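Local coordinates for hypothetical protein (Bacteroides caccae, PDB 4M8R), which is of unknown function but combines an N-terminal Ig-like domain with a domain related to beta-propellers, at residues A[28-33]-A[78-83]; A[46-51]-A[60-65]. One frame throughout, in Å; residues are numbered along the deposited sequence.

Contact 1. Residues A[28-33]-A[78-83]; sequences GDIVHI and SIRMPY. With PO4 (phosphate ion), chain F.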
# COMPACT_ATOMS: atom_id res chain seq x y z
N GLY A 28 -13.94 -26.68 10.02
CA GLY A 28 -13.93 -28.10 9.69
C GLY A 28 -15.12 -28.88 10.24
O GLY A 28 -15.38 -29.99 9.77
N ASP A 29 -15.81 -28.33 11.24
CA ASP A 29 -17.00 -28.96 11.81
C ASP A 29 -18.15 -28.98 10.83
O ASP A 29 -18.21 -28.15 9.91
CB ASP A 29 -17.48 -28.21 13.07
CG ASP A 29 -16.67 -28.51 14.30
OD1 ASP A 29 -15.76 -29.37 14.24
OD2 ASP A 29 -16.97 -27.91 15.36
N ILE A 30 -19.06 -29.91 11.05
CA ILE A 30 -20.32 -29.97 10.32
C ILE A 30 -21.40 -29.24 11.12
O ILE A 30 -21.62 -29.55 12.29
CB ILE A 30 -20.78 -31.42 10.12
CG1 ILE A 30 -19.75 -32.22 9.32
CG2 ILE A 30 -22.14 -31.47 9.44
CD1 ILE A 30 -19.52 -31.70 7.92
N VAL A 31 -22.07 -28.29 10.49
CA VAL A 31 -23.22 -27.61 11.08
C VAL A 31 -24.49 -28.07 10.36
O VAL A 31 -24.48 -28.25 9.15
CB VAL A 31 -23.06 -26.08 10.98
CG1 VAL A 31 -24.39 -25.36 11.16
CG2 VAL A 31 -22.05 -25.61 12.02
N HIS A 32 -25.56 -28.26 11.13
CA HIS A 32 -26.80 -28.82 10.60
C HIS A 32 -27.89 -27.79 10.50
O HIS A 32 -28.10 -27.00 11.42
CB HIS A 32 -27.28 -29.96 11.48
CG HIS A 32 -26.27 -31.05 11.63
ND1 HIS A 32 -25.28 -31.02 12.59
CD2 HIS A 32 -26.08 -32.19 10.93
CE1 HIS A 32 -24.53 -32.10 12.48
NE2 HIS A 32 -24.99 -32.83 11.48
N ILE A 33 -28.59 -27.82 9.38
CA ILE A 33 -29.70 -26.93 9.11
C ILE A 33 -30.95 -27.77 8.97
O ILE A 33 -30.92 -28.82 8.34
CB ILE A 33 -29.47 -26.16 7.81
CG1 ILE A 33 -28.38 -25.11 8.01
CG2 ILE A 33 -30.75 -25.49 7.33
CD1 ILE A 33 -27.81 -24.59 6.71
N SER A 78 -26.54 -30.55 5.72
CA SER A 78 -25.31 -30.44 6.49
C SER A 78 -24.32 -29.56 5.72
O SER A 78 -24.12 -29.76 4.52
CB SER A 78 -24.68 -31.81 6.71
OG SER A 78 -25.59 -32.71 7.32
N ILE A 79 -23.71 -28.60 6.41
CA ILE A 79 -22.70 -27.74 5.78
C ILE A 79 -21.40 -27.79 6.57
O ILE A 79 -21.41 -28.12 7.75
CB ILE A 79 -23.18 -26.28 5.68
CG1 ILE A 79 -23.34 -25.64 7.06
CG2 ILE A 79 -24.50 -26.22 4.92
CD1 ILE A 79 -23.88 -24.23 7.03
N ARG A 80 -20.29 -27.51 5.89
CA ARG A 80 -18.98 -27.52 6.53
C ARG A 80 -18.55 -26.09 6.84
O ARG A 80 -18.71 -25.21 6.01
CB ARG A 80 -17.94 -28.20 5.64
CG ARG A 80 -16.69 -28.62 6.40
CD ARG A 80 -15.78 -29.51 5.57
NE ARG A 80 -16.34 -30.84 5.33
CZ ARG A 80 -16.38 -31.84 6.21
NH1 ARG A 80 -15.88 -31.69 7.44
NH2 ARG A 80 -16.92 -33.01 5.87
N MSE A 81 -18.03 -25.86 8.04
CA MSE A 81 -17.55 -24.53 8.43
C MSE A 81 -16.15 -24.37 7.88
O MSE A 81 -15.32 -25.27 7.99
CB MSE A 81 -17.55 -24.37 9.95
CG MSE A 81 -18.92 -24.57 10.60
SE MSE A 81 -20.29 -23.39 9.81
CE MSE A 81 -19.51 -21.66 10.30
N PRO A 82 -15.87 -23.21 7.27
CA PRO A 82 -14.59 -22.99 6.60
C PRO A 82 -13.42 -22.59 7.49
O PRO A 82 -13.60 -22.04 8.58
CB PRO A 82 -14.90 -21.84 5.64
CG PRO A 82 -15.95 -21.06 6.34
CD PRO A 82 -16.79 -22.07 7.06
N TYR A 83 -12.21 -22.88 7.00
CA TYR A 83 -10.97 -22.39 7.57
C TYR A 83 -10.64 -21.02 6.98
O TYR A 83 -11.36 -20.52 6.12
CB TYR A 83 -9.82 -23.36 7.26
CG TYR A 83 -9.91 -24.67 8.01
CD1 TYR A 83 -10.65 -25.73 7.50
CD2 TYR A 83 -9.23 -24.86 9.21
CE1 TYR A 83 -10.73 -26.94 8.19
CE2 TYR A 83 -9.30 -26.05 9.89
CZ TYR A 83 -10.05 -27.09 9.38
OH TYR A 83 -10.12 -28.28 10.07
P PO4 F . -23.89 -35.63 9.52
O1 PO4 F . -25.14 -36.18 10.15
O2 PO4 F . -23.25 -34.61 10.44
O3 PO4 F . -22.88 -36.74 9.29
O4 PO4 F . -24.25 -34.99 8.20
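V31 and I79 form an antiparallel hydrogen-bonded pair, joined by V31 N to I79 O (2.8 Å) and I79 N to V31 O. Past the regular pairing, M81 N bonds to D29 O and G28 N to M81 O, extending the bonding into the loops. The positive phi of G28 (97°) calls for glycine, and a CB would also strike Y83 OH. On the apolar face of V31 and I79, V31 CG2 meets CG of the selenomethionine M81 at 3.6 Å, the CD1 atoms of I33 and I79 touch, and L103 packs on I33. The opposite face, that of I30, H32, S78 and R80, is mixed. The R80 chain, bent at chi3 (-70°), sets one guanidinium face against I30 CD1, 3.6 Å from R80 NH2, while R80 NH1 bonds weakly to G28 O at the group's edge. H32 NE2 and S78 OG donate to one phosphate ion, probably from the crystallisation liquor, at 2.7 Å to O2 and 2.8 Å to O4; E20 OE2 is hydrogen-bonded to H32 ND1. The contact joins antiparallel neighbours in the sheet of the N-terminal Ig-like domain, with the V31 and I79 face turned to the domain's interior.

Contact 2. Residues A[46-51]-A[60-65]; sequences FDFRWD and GYLGPV. With PO4 (phosphate ion), chain C.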
# COMPACT_ATOMS: atom_id res chain seq x y z
N PHE A 46 -22.70 -17.63 3.84
CA PHE A 46 -22.20 -17.13 5.11
C PHE A 46 -21.95 -15.64 5.01
O PHE A 46 -21.49 -15.16 3.97
CB PHE A 46 -20.85 -17.75 5.45
CG PHE A 46 -20.89 -19.22 5.73
CD1 PHE A 46 -21.80 -19.76 6.63
CD2 PHE A 46 -19.95 -20.07 5.15
CE1 PHE A 46 -21.80 -21.11 6.92
CE2 PHE A 46 -19.95 -21.42 5.43
CZ PHE A 46 -20.88 -21.95 6.32
N ASP A 47 -22.23 -14.91 6.08
CA ASP A 47 -21.71 -13.55 6.27
C ASP A 47 -20.88 -13.55 7.56
O ASP A 47 -21.35 -14.02 8.60
CB ASP A 47 -22.84 -12.52 6.37
CG ASP A 47 -23.40 -12.11 4.99
OD1 ASP A 47 -22.98 -12.65 3.94
OD2 ASP A 47 -24.27 -11.21 4.96
N PHE A 48 -19.67 -13.02 7.49
CA PHE A 48 -18.74 -13.01 8.62
C PHE A 48 -18.56 -11.60 9.17
O PHE A 48 -18.48 -10.64 8.41
CB PHE A 48 -17.36 -13.53 8.18
CG PHE A 48 -17.37 -14.95 7.70
CD1 PHE A 48 -17.78 -15.27 6.42
CD2 PHE A 48 -16.91 -15.97 8.51
CE1 PHE A 48 -17.77 -16.57 5.96
CE2 PHE A 48 -16.90 -17.28 8.07
CZ PHE A 48 -17.34 -17.58 6.80
N ARG A 49 -18.49 -11.49 10.50
CA ARG A 49 -18.15 -10.24 11.17
C ARG A 49 -17.11 -10.53 12.25
O ARG A 49 -17.33 -11.40 13.08
CB ARG A 49 -19.39 -9.64 11.82
CG ARG A 49 -19.16 -8.26 12.43
CD ARG A 49 -20.16 -7.99 13.56
NE ARG A 49 -19.91 -8.85 14.71
CZ ARG A 49 -20.70 -8.92 15.79
NH1 ARG A 49 -21.79 -8.16 15.88
NH2 ARG A 49 -20.39 -9.75 16.77
N TRP A 50 -16.00 -9.81 12.23
CA TRP A 50 -14.94 -10.05 13.21
C TRP A 50 -14.25 -8.78 13.74
O TRP A 50 -14.25 -7.75 13.08
CB TRP A 50 -13.89 -11.00 12.64
CG TRP A 50 -13.08 -10.45 11.51
CD1 TRP A 50 -12.01 -9.62 11.60
CD2 TRP A 50 -13.26 -10.72 10.11
NE1 TRP A 50 -11.51 -9.35 10.35
CE2 TRP A 50 -12.26 -10.01 9.42
CE3 TRP A 50 -14.17 -11.49 9.38
CZ2 TRP A 50 -12.14 -10.04 8.02
CZ3 TRP A 50 -14.06 -11.52 7.99
CH2 TRP A 50 -13.05 -10.80 7.33
N ASP A 51 -13.68 -8.90 14.93
CA ASP A 51 -12.87 -7.86 15.55
C ASP A 51 -11.52 -8.46 15.93
O ASP A 51 -11.46 -9.29 16.83
CB ASP A 51 -13.56 -7.34 16.81
CG ASP A 51 -14.97 -6.87 16.54
OD1 ASP A 51 -15.12 -5.82 15.89
OD2 ASP A 51 -15.93 -7.56 16.97
N GLY A 60 -14.27 -5.99 10.76
CA GLY A 60 -13.96 -6.78 9.57
C GLY A 60 -15.21 -7.50 9.09
O GLY A 60 -15.95 -8.06 9.89
N TYR A 61 -15.44 -7.48 7.77
CA TYR A 61 -16.65 -8.04 7.18
C TYR A 61 -16.33 -8.90 5.97
O TYR A 61 -15.38 -8.64 5.26
CB TYR A 61 -17.60 -6.93 6.73
CG TYR A 61 -17.80 -5.85 7.76
CD1 TYR A 61 -18.59 -6.07 8.87
CD2 TYR A 61 -17.19 -4.61 7.62
CE1 TYR A 61 -18.78 -5.08 9.82
CE2 TYR A 61 -17.37 -3.61 8.57
CZ TYR A 61 -18.17 -3.85 9.67
OH TYR A 61 -18.36 -2.87 10.61
N LEU A 62 -17.14 -9.92 5.75
CA LEU A 62 -17.02 -10.76 4.56
C LEU A 62 -18.37 -11.39 4.28
O LEU A 62 -19.06 -11.81 5.21
CB LEU A 62 -15.96 -11.83 4.78
CG LEU A 62 -15.54 -12.63 3.54
CD1 LEU A 62 -14.93 -11.72 2.48
CD2 LEU A 62 -14.55 -13.72 3.96
N GLY A 63 -18.75 -11.46 3.01
CA GLY A 63 -20.04 -12.03 2.63
C GLY A 63 -20.55 -11.50 1.30
O GLY A 63 -20.27 -10.35 0.96
N PRO A 64 -21.28 -12.33 0.54
CA PRO A 64 -21.65 -13.71 0.83
C PRO A 64 -20.55 -14.69 0.43
O PRO A 64 -19.90 -14.52 -0.60
CB PRO A 64 -22.87 -13.92 -0.06
CG PRO A 64 -22.57 -13.10 -1.28
CD PRO A 64 -21.69 -11.95 -0.83
N VAL A 65 -20.33 -15.68 1.26
CA VAL A 65 -19.34 -16.71 0.98
C VAL A 65 -20.14 -18.00 0.97
O VAL A 65 -20.78 -18.35 1.96
CB VAL A 65 -18.26 -16.75 2.08
CG1 VAL A 65 -17.23 -17.85 1.80
CG2 VAL A 65 -17.57 -15.40 2.20
P PO4 C . -23.41 -9.65 19.03
O1 PO4 C . -24.08 -10.82 18.34
O2 PO4 C . -21.98 -9.98 19.35
O3 PO4 C . -23.43 -8.46 18.11
O4 PO4 C . -24.18 -9.28 20.27
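W50 CG sits between its backbone N and carbonyl carbon (chi1 68°), folding the indole back across G60. G60 CA makes a CH-pi contact over the five-membered ring, 3.7 Å from its centroid, and L62 CB meets the indole edge at CZ3 (3.7 Å). A side chain on G60 would strike W50 NE1. Replacing W50 by an alanine would probably leave G60 CA and L62 CB without their indole cover. F48 CE1, at its ring edge, lies 3.9 Å from V65 CB. On the other face the guanidinium edge of R49, whose CG is anti to the backbone N (chi1 -174°), holds a phosphate ion, probably from the crystallisation liquor, through two nearly straight bonds, NH1 to O3 (2.8 Å) and NH2 to O2 (3.0 Å). R213 of the second subunit binds the same ion, and R49 NH1 also bonds to P240 O of that subunit. Six backbone bonds join the strands, and a beta bulge shifts the register between F46 and F48, where D47 OD1 lies 3.3 Å from G63 CA and forms a salt bridge with K234 of the second subunit. The hairpin thus has an aromatic, apolar face and, with D47, R49 and Y61, a side that meets the second subunit.

From the N terminus, the chain passes through 28-33 on strand 30-36 and then enters strand 43-50, which carries 46-51. An eight-residue connection leads to 60-65, closing the short hairpin loop of contact 2. Strand 60-72 then turns into strand 76-80, and 78-83 returns to 28-33, closing the longer loop of contact 1. Contact 2 is therefore nested inside contact 1. Strands 76-80 and 60-72 are neighbours in one sheet, and the two contacts, with centres about 16 Å apart, meet directly: I79, M81 and P82 pack against the F46 ring, and P82 also touches F48. Both belong to the N-terminal Ig-like domain.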